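Local coordinates for immunoreactive 84kD antigen PG93 (Porphyromonas gingivalis, PDB 5M11), which serves as PorZ, an essential bacterial surface component of the type-IX secretion system, and binds zinc and calcium ions, at residues L17-T22 and V39-G44; A47-K52 and P305-G310; A668-G673 and G693-C698. One frame throughout, in Å; residues are numbered along the deposited sequence.

Contact 1: residues L17-T22 and V39-G44; sequences LAIHKT and VLYSVG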
loop_
_atom_site.group_PDB
_atom_site.type_symbol
_atom_site.label_atom_id
_atom_site.label_comp_id
_atom_site.label_asym_id
_atom_site.label_seq_id
_atom_site.Cartn_x
_atom_site.Cartn_y
_atom_site.Cartn_z
ATOM N N LEU A 17 -7.213 -2.629 -1.098
ATOM C CA LEU A 17 -6.230 -3.559 -0.557
ATOM C C LEU A 17 -6.437 -4.984 -1.052
ATOM O O LEU A 17 -7.553 -5.364 -1.411
ATOM C CB LEU A 17 -6.229 -3.503 0.995
ATOM C CG LEU A 17 -5.714 -2.167 1.595
ATOM C CD1 LEU A 17 -5.762 -2.164 3.090
ATOM C CD2 LEU A 17 -4.286 -1.840 1.136
ATOM N N ALA A 18 -5.327 -5.752 -1.085
ATOM C CA ALA A 18 -5.230 -7.131 -1.538
ATOM C C ALA A 18 -5.389 -8.183 -0.392
ATOM O O ALA A 18 -4.902 -7.995 0.731
ATOM C CB ALA A 18 -3.894 -7.331 -2.232
ATOM N N ILE A 19 -6.039 -9.317 -0.716
ATOM C CA ILE A 19 -6.213 -10.404 0.242
ATOM C C ILE A 19 -5.076 -11.414 -0.064
ATOM O O ILE A 19 -4.028 -11.334 0.588
ATOM C CB ILE A 19 -7.675 -10.940 0.220
ATOM C CG1 ILE A 19 -8.577 -10.013 1.077
ATOM C CG2 ILE A 19 -7.799 -12.379 0.697
ATOM C CD1 ILE A 19 -9.297 -8.911 0.285
ATOM N N HIS A 20 -5.218 -12.257 -1.096
ATOM C CA HIS A 20 -4.185 -13.192 -1.557
ATOM C C HIS A 20 -3.678 -14.169 -0.379
ATOM O O HIS A 20 -4.479 -14.974 0.122
ATOM C CB HIS A 20 -3.050 -12.364 -2.263
ATOM C CG HIS A 20 -1.847 -13.099 -2.792
ATOM N ND1 HIS A 20 -1.862 -14.464 -3.035
ATOM C CD2 HIS A 20 -0.619 -12.616 -3.095
ATOM C CE1 HIS A 20 -0.645 -14.763 -3.454
ATOM N NE2 HIS A 20 0.135 -13.683 -3.509
ATOM N N LYS A 21 -2.380 -14.096 0.020
ATOM C CA LYS A 21 -1.658 -14.996 0.934
ATOM C C LYS A 21 -2.147 -14.974 2.395
ATOM O O LYS A 21 -1.598 -14.222 3.198
ATOM C CB LYS A 21 -0.154 -14.657 0.878
ATOM C CG LYS A 21 0.793 -15.732 1.395
ATOM C CD LYS A 21 2.201 -15.169 1.442
ATOM C CE LYS A 21 3.162 -16.000 2.245
ATOM N NZ LYS A 21 4.349 -15.199 2.652
ATOM N N THR A 22 -3.107 -15.864 2.755
ATOM C CA THR A 22 -3.670 -15.986 4.118
ATOM C C THR A 22 -2.605 -16.628 5.012
ATOM O O THR A 22 -2.338 -17.825 4.921
ATOM C CB THR A 22 -5.024 -16.723 4.084
ATOM O OG1 THR A 22 -5.916 -15.912 3.331
ATOM C CG2 THR A 22 -5.631 -16.964 5.462
ATOM N N VAL A 39 -3.719 -7.618 5.907
ATOM C CA VAL A 39 -5.113 -7.206 5.807
ATOM C C VAL A 39 -5.953 -8.171 6.620
ATOM O O VAL A 39 -5.970 -9.367 6.333
ATOM C CB VAL A 39 -5.596 -7.084 4.337
ATOM C CG1 VAL A 39 -7.030 -6.558 4.263
ATOM C CG2 VAL A 39 -4.655 -6.199 3.529
ATOM N N LEU A 40 -6.629 -7.649 7.648
ATOM C CA LEU A 40 -7.500 -8.441 8.508
ATOM C C LEU A 40 -8.839 -8.574 7.835
ATOM O O LEU A 40 -9.278 -7.619 7.190
ATOM C CB LEU A 40 -7.639 -7.790 9.909
ATOM C CG LEU A 40 -8.606 -8.471 10.893
ATOM C CD1 LEU A 40 -7.993 -9.697 11.512
ATOM C CD2 LEU A 40 -9.083 -7.501 11.950
ATOM N N TYR A 41 -9.483 -9.756 7.952
ATOM C CA TYR A 41 -10.802 -9.987 7.364
ATOM C C TYR A 41 -11.565 -11.089 8.099
ATOM O O TYR A 41 -10.969 -11.947 8.745
ATOM C CB TYR A 41 -10.723 -10.268 5.847
ATOM C CG TYR A 41 -10.057 -11.568 5.438
ATOM C CD1 TYR A 41 -10.794 -12.745 5.322
ATOM C CD2 TYR A 41 -8.719 -11.595 5.044
ATOM C CE1 TYR A 41 -10.201 -13.933 4.904
ATOM C CE2 TYR A 41 -8.117 -12.776 4.614
ATOM C CZ TYR A 41 -8.867 -13.939 4.531
ATOM O OH TYR A 41 -8.309 -15.110 4.088
ATOM N N SER A 42 -12.889 -11.028 8.007
ATOM C CA SER A 42 -13.866 -11.929 8.596
ATOM C C SER A 42 -14.429 -12.864 7.510
ATOM O O SER A 42 -14.336 -12.523 6.329
ATOM C CB SER A 42 -14.991 -11.099 9.214
ATOM O OG SER A 42 -16.002 -11.894 9.815
ATOM N N VAL A 43 -14.991 -14.044 7.909
ATOM C CA VAL A 43 -15.657 -15.054 7.053
ATOM C C VAL A 43 -16.731 -15.761 7.899
ATOM O O VAL A 43 -16.424 -16.257 8.982
ATOM C CB VAL A 43 -14.724 -16.110 6.367
ATOM C CG1 VAL A 43 -15.511 -16.983 5.390
ATOM C CG2 VAL A 43 -13.527 -15.480 5.658
ATOM N N GLY A 44 -17.956 -15.834 7.387
ATOM C CA GLY A 44 -19.049 -16.506 8.087
ATOM C C GLY A 44 -18.896 -18.014 8.103
ATOM O O GLY A 44 -18.353 -18.582 7.151
#

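Contact 2: residues A47-K52 and P305-G310; sequences APHEAK and PVAFDG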
loop_
_atom_site.group_PDB
_atom_site.type_symbol
_atom_site.label_atom_id
_atom_site.label_comp_id
_atom_site.label_asym_id
_atom_site.label_seq_id
_atom_site.Cartn_x
_atom_site.Cartn_y
_atom_site.Cartn_z
ATOM N N ALA A 47 -23.621 -20.070 8.138
ATOM C CA ALA A 47 -24.301 -19.285 7.114
ATOM C C ALA A 47 -23.394 -19.090 5.872
ATOM O O ALA A 47 -22.163 -19.039 6.025
ATOM C CB ALA A 47 -24.717 -17.938 7.688
ATOM N N PRO A 48 -23.980 -18.979 4.641
ATOM C CA PRO A 48 -23.142 -18.782 3.441
ATOM C C PRO A 48 -22.483 -17.396 3.410
ATOM O O PRO A 48 -23.060 -16.419 2.895
ATOM C CB PRO A 48 -24.123 -18.975 2.286
ATOM C CG PRO A 48 -25.440 -18.615 2.851
ATOM C CD PRO A 48 -25.415 -19.026 4.291
ATOM N N HIS A 49 -21.257 -17.327 3.994
ATOM C CA HIS A 49 -20.389 -16.152 4.106
ATOM C C HIS A 49 -20.997 -15.052 4.988
ATOM O O HIS A 49 -21.247 -15.294 6.168
ATOM C CB HIS A 49 -19.996 -15.584 2.725
ATOM C CG HIS A 49 -18.615 -15.944 2.281
ATOM N ND1 HIS A 49 -18.312 -17.217 1.835
ATOM C CD2 HIS A 49 -17.509 -15.169 2.184
ATOM C CE1 HIS A 49 -17.035 -17.182 1.504
ATOM N NE2 HIS A 49 -16.507 -15.972 1.696
ATOM N N GLU A 50 -21.246 -13.856 4.388
ATOM C CA GLU A 50 -21.662 -12.571 4.974
ATOM C C GLU A 50 -20.420 -12.023 5.698
ATOM O O GLU A 50 -20.502 -11.434 6.780
ATOM C CB GLU A 50 -22.922 -12.664 5.869
ATOM C CG GLU A 50 -23.773 -11.402 5.858
ATOM C CD GLU A 50 -23.537 -10.435 7.003
ATOM O OE1 GLU A 50 -24.150 -10.628 8.077
ATOM O OE2 GLU A 50 -22.758 -9.470 6.822
ATOM N N ALA A 51 -19.247 -12.251 5.061
ATOM C CA ALA A 51 -17.890 -11.892 5.488
ATOM C C ALA A 51 -17.651 -10.356 5.492
ATOM O O ALA A 51 -18.519 -9.585 5.035
ATOM C CB ALA A 51 -16.898 -12.575 4.564
ATOM N N LYS A 52 -16.474 -9.908 6.005
ATOM C CA LYS A 52 -16.169 -8.473 6.088
ATOM C C LYS A 52 -14.663 -8.216 6.054
ATOM O O LYS A 52 -13.913 -8.923 6.716
ATOM C CB LYS A 52 -16.777 -7.914 7.401
ATOM C CG LYS A 52 -16.699 -6.399 7.617
ATOM C CD LYS A 52 -17.198 -6.013 9.018
ATOM C CE LYS A 52 -17.159 -4.531 9.281
ATOM N NZ LYS A 52 -15.771 -4.010 9.324
ATOM N N PRO A 305 -14.228 -20.417 1.045
ATOM C CA PRO A 305 -14.303 -19.514 -0.114
ATOM C C PRO A 305 -13.945 -18.051 0.189
ATOM O O PRO A 305 -14.204 -17.538 1.281
ATOM C CB PRO A 305 -15.757 -19.647 -0.568
ATOM C CG PRO A 305 -16.458 -20.514 0.499
ATOM C CD PRO A 305 -15.555 -20.588 1.666
ATOM N N VAL A 306 -13.314 -17.386 -0.790
ATOM C CA VAL A 306 -12.923 -15.982 -0.685
ATOM C C VAL A 306 -13.584 -15.275 -1.872
ATOM O O VAL A 306 -13.094 -15.340 -3.002
ATOM C CB VAL A 306 -11.376 -15.793 -0.591
ATOM C CG1 VAL A 306 -10.957 -14.344 -0.831
ATOM C CG2 VAL A 306 -10.835 -16.285 0.754
ATOM N N ALA A 307 -14.760 -14.681 -1.619
ATOM C CA ALA A 307 -15.542 -13.966 -2.624
ATOM C C ALA A 307 -14.937 -12.582 -2.896
ATOM O O ALA A 307 -15.221 -11.980 -3.941
ATOM C CB ALA A 307 -16.983 -13.837 -2.163
ATOM N N PHE A 308 -14.076 -12.098 -1.966
ATOM C CA PHE A 308 -13.401 -10.803 -2.063
ATOM C C PHE A 308 -12.489 -10.724 -3.266
ATOM O O PHE A 308 -11.591 -11.559 -3.425
ATOM C CB PHE A 308 -12.563 -10.494 -0.817
ATOM C CG PHE A 308 -13.234 -10.666 0.520
ATOM C CD1 PHE A 308 -13.972 -9.631 1.083
ATOM C CD2 PHE A 308 -13.063 -11.834 1.258
ATOM C CE1 PHE A 308 -14.553 -9.772 2.346
ATOM C CE2 PHE A 308 -13.649 -11.977 2.515
ATOM C CZ PHE A 308 -14.376 -10.940 3.056
ATOM N N ASP A 309 -12.702 -9.698 -4.092
ATOM C CA ASP A 309 -11.853 -9.423 -5.248
ATOM C C ASP A 309 -11.166 -8.078 -5.059
ATOM O O ASP A 309 -11.835 -7.078 -4.814
ATOM C CB ASP A 309 -12.626 -9.470 -6.573
ATOM C CG ASP A 309 -11.764 -9.142 -7.780
ATOM O OD1 ASP A 309 -10.924 -9.995 -8.167
ATOM O OD2 ASP A 309 -11.901 -8.025 -8.311
ATOM N N GLY A 310 -9.836 -8.099 -5.139
ATOM C CA GLY A 310 -8.952 -6.948 -4.978
ATOM C C GLY A 310 -7.720 -7.040 -5.861
ATOM O O GLY A 310 -7.665 -7.906 -6.740
#

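Contact 3: residues A668-G673 and G693-C698; sequences ASELDG and GLQAGC. With CA (calcium ion), chain K.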
loop_
_atom_site.group_PDB
_atom_site.type_symbol
_atom_site.label_atom_id
_atom_site.label_comp_id
_atom_site.label_asym_id
_atom_site.label_seq_id
_atom_site.Cartn_x
_atom_site.Cartn_y
_atom_site.Cartn_z
ATOM N N ALA A 668 -25.375 15.276 -14.413
ATOM C CA ALA A 668 -26.599 15.461 -13.630
ATOM C C ALA A 668 -26.431 15.075 -12.164
ATOM O O ALA A 668 -25.669 14.159 -11.833
ATOM C CB ALA A 668 -27.739 14.664 -14.248
ATOM N N SER A 669 -27.163 15.802 -11.290
ATOM C CA SER A 669 -27.213 15.664 -9.827
ATOM C C SER A 669 -25.852 15.981 -9.145
ATOM O O SER A 669 -25.674 15.664 -7.964
ATOM C CB SER A 669 -27.713 14.274 -9.425
ATOM O OG SER A 669 -29.058 14.081 -9.831
ATOM N N GLU A 670 -24.931 16.658 -9.868
ATOM C CA GLU A 670 -23.593 16.986 -9.375
ATOM C C GLU A 670 -23.627 17.923 -8.142
ATOM O O GLU A 670 -22.790 17.770 -7.247
ATOM C CB GLU A 670 -22.688 17.554 -10.490
ATOM C CG GLU A 670 -23.143 18.839 -11.162
ATOM C CD GLU A 670 -22.020 19.575 -11.871
ATOM O OE1 GLU A 670 -21.175 20.187 -11.175
ATOM O OE2 GLU A 670 -21.985 19.541 -13.123
ATOM N N LEU A 671 -24.603 18.842 -8.072
ATOM C CA LEU A 671 -24.717 19.733 -6.924
ATOM C C LEU A 671 -25.884 19.340 -6.023
ATOM O O LEU A 671 -26.073 19.951 -4.973
ATOM C CB LEU A 671 -24.844 21.202 -7.357
ATOM C CG LEU A 671 -23.591 21.876 -7.929
ATOM C CD1 LEU A 671 -23.867 23.324 -8.234
ATOM C CD2 LEU A 671 -22.394 21.778 -6.983
ATOM N N ASP A 672 -26.625 18.284 -6.396
ATOM C CA ASP A 672 -27.766 17.776 -5.631
ATOM C C ASP A 672 -27.348 17.241 -4.250
ATOM O O ASP A 672 -28.208 17.018 -3.394
ATOM C CB ASP A 672 -28.494 16.668 -6.418
ATOM C CG ASP A 672 -29.406 17.119 -7.556
ATOM O OD1 ASP A 672 -30.169 16.270 -8.078
ATOM O OD2 ASP A 672 -29.319 18.307 -7.963
ATOM N N GLY A 673 -26.043 17.067 -4.042
ATOM C CA GLY A 673 -25.502 16.559 -2.787
ATOM C C GLY A 673 -24.880 17.572 -1.841
ATOM O O GLY A 673 -24.222 17.165 -0.882
ATOM N N GLY A 693 -20.270 17.925 0.085
ATOM C CA GLY A 693 -20.908 17.417 -1.126
ATOM C C GLY A 693 -20.745 18.329 -2.334
ATOM O O GLY A 693 -21.477 18.184 -3.319
ATOM N N LEU A 694 -19.772 19.261 -2.283
ATOM C CA LEU A 694 -19.483 20.211 -3.349
ATOM C C LEU A 694 -18.719 19.581 -4.499
ATOM O O LEU A 694 -18.432 18.380 -4.481
ATOM C CB LEU A 694 -18.644 21.385 -2.803
ATOM C CG LEU A 694 -19.275 22.340 -1.813
ATOM C CD1 LEU A 694 -18.242 23.175 -1.209
ATOM C CD2 LEU A 694 -20.249 23.244 -2.475
ATOM N N GLN A 695 -18.368 20.417 -5.496
ATOM C CA GLN A 695 -17.574 20.075 -6.679
ATOM C C GLN A 695 -16.452 21.099 -6.753
ATOM O O GLN A 695 -16.731 22.270 -6.569
ATOM C CB GLN A 695 -18.461 20.094 -7.944
ATOM C CG GLN A 695 -17.965 19.219 -9.090
ATOM C CD GLN A 695 -18.401 17.778 -8.958
ATOM O OE1 GLN A 695 -19.473 17.377 -9.418
ATOM N NE2 GLN A 695 -17.562 16.955 -8.360
ATOM N N ALA A 696 -15.190 20.678 -6.919
ATOM C CA ALA A 696 -14.043 21.588 -6.980
ATOM C C ALA A 696 -14.178 22.543 -8.157
ATOM O O ALA A 696 -14.526 22.111 -9.254
ATOM C CB ALA A 696 -12.754 20.798 -7.081
ATOM N N GLY A 697 -13.957 23.830 -7.894
ATOM C CA GLY A 697 -14.076 24.919 -8.865
ATOM C C GLY A 697 -15.355 25.738 -8.743
ATOM O O GLY A 697 -15.568 26.685 -9.505
ATOM N N CYS A 698 -16.212 25.384 -7.772
ATOM C CA CYS A 698 -17.502 26.012 -7.532
ATOM C C CYS A 698 -17.356 27.307 -6.775
ATOM O O CYS A 698 -16.521 27.414 -5.878
ATOM C CB CYS A 698 -18.418 25.057 -6.772
ATOM S SG CYS A 698 -19.400 23.954 -7.823
HETATM CA CA CA K . -19.761 20.477 -13.084
#

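Contact 1: residues L17-T22 and V39-G44
Tyr41 turns its ring toward Thr22 because its CG stands between its own backbone N and carbonyl carbon (chi1 67°). Thr22 answers with OG1 anti to the carbonyl carbon (chi1 -64°), and the two hydroxyls meet. Thr22 OG1 and Tyr41 OH are 2.6 Å apart and hydrogen-bonded; either could be the donor. The two side chains cross at about a right angle, and OG1 lies at the ring edge, near its plane. Further back along the loop, Ile19 presents its CG2 branch. It comes within 3.9 Å of Tyr41 CE2, at a slant to the ring. The CG2 methyl of Val39 packs on Leu17 CB at 4.0 Å and lies beside Ala18 O. Nearly all the touching residues are buried. Leu290 of strand 290-294 packs on Thr22 and Tyr41, while Ile19 and Val39 both rest on Ile53 of strand 52-54. On the loop itself, the backbone N of Ala18 is hydrogen-bonded to Asn314 OD1. The loop 17-22 comes from strand 13-16, the outer strand of a sheet with 636-642, 647-652 and 655-660. A strand from near the N-terminus thus completes a blade formed late in the chain. The loop then passes to strand 22-27, the first of an antiparallel four-stranded sheet that also holds strand 39-42. That sheet is a blade of the N-terminal beta-propeller.

Contact 2: residues A47-K52 and P305-G310
Pro305 lies beside His49, and the side chains run alongside one another, pointing opposite ways. CG of Pro305 comes within 3.5 Å of CE1 of His49. Val306 turns its CB away from 47-52. Its CG1 instead reaches the edge of the Phe308 ring, in plane. Ala307 points back toward the first segment. Its CB is 4.4 Å from His49 NE2, a loose contact. Phe308 makes the main apolar contact. Its CG is anti to the carbonyl carbon (chi1 -49°), and the far end of the ring comes nearest to 47-52. There CZ touches CB of Ala51 at 3.4 Å, from a slanting direction. The backbone N of Lys52 sits at the ring edge, near the plane, 3.8 Å from CZ of Phe308. The Lys52 side chain leaves the contact. Its NZ is hydrogen-bonded to Ser58 OG, and it makes a cation-pi contact with Phe54. Further on, Asp309 OD2 accepts a hydrogen bond from the backbone N of Trp352. The contact lies at the surface, away from the metal sites. Loop 47-52 joins strands 39-42 and 52-54 of one propeller blade. Loop 305-310 runs from strand 302-303, the last strand of another antiparallel sheet, to strand 318-322, which begins the next. Val306 and Phe308 both pack on Ile19, which ties this second loop to the one between strands 13-16 and 22-27.

Contact 3: residues A668-G673 and G693-C698
Gly673 and Gly693 meet backbone to backbone: CA of Gly693 directs a CA-H...O contact at Gly673 O, 3.3 Å away, with 170° at the hydrogen. Both loops belong to the C-terminal antiparallel beta domain, and residues Gln695 to Cys698 form a type II beta turn. Among the side chains, Leu671 and Cys698 form the apolar part. CD2 of Leu671 lies 3.8 Å from SG of Cys698, and both residues rest on Val741 of strand 735-742. Gln695 crosses Glu670 at about a right angle, its amide plane 68° from the carboxylate. Its OE1 approaches Glu670 CB at 3.4 Å, and its NE2 makes a weak hydrogen bond to Gly662 O. Within the first loop, Ser669 OG donates to Asp672 OD1 (3.0 Å), from above the carboxylate plane. CG of Glu670 lies between the backbone N and the carbonyl carbon (chi1 61°). The chain is extended beyond it, which carries the carboxylate to a calcium ion that Asp743 also binds. The ion thus ties this loop to the one after strand 735-742. Glu670 grips it with both oxygens, OE1 and OE2 each 2.4 Å from the calcium.

Contacts 1, 2 and 3 follow one another along the chain, each closing before the next opens. Contacts 1 and 2 are neighbours, with centres about 9 Å apart. Strands 39-42 and 52-54 of one blade lie side by side between them, with a probable hydrogen bond from Ser42 N to Lys52 O (2.7 Å). Segment 17-22 leads from the sheet of 13-16 and 636-660 into the first propeller. Segment 305-310 leads from its last sheet (271-303) to the one starting at 318-322. This pair of contacts therefore marks where the chain enters and leaves that propeller. Contact 3 stands apart in the C-terminal domain, its centre about 35 Å from that of contact 1 and about 34 Å from that of contact 2.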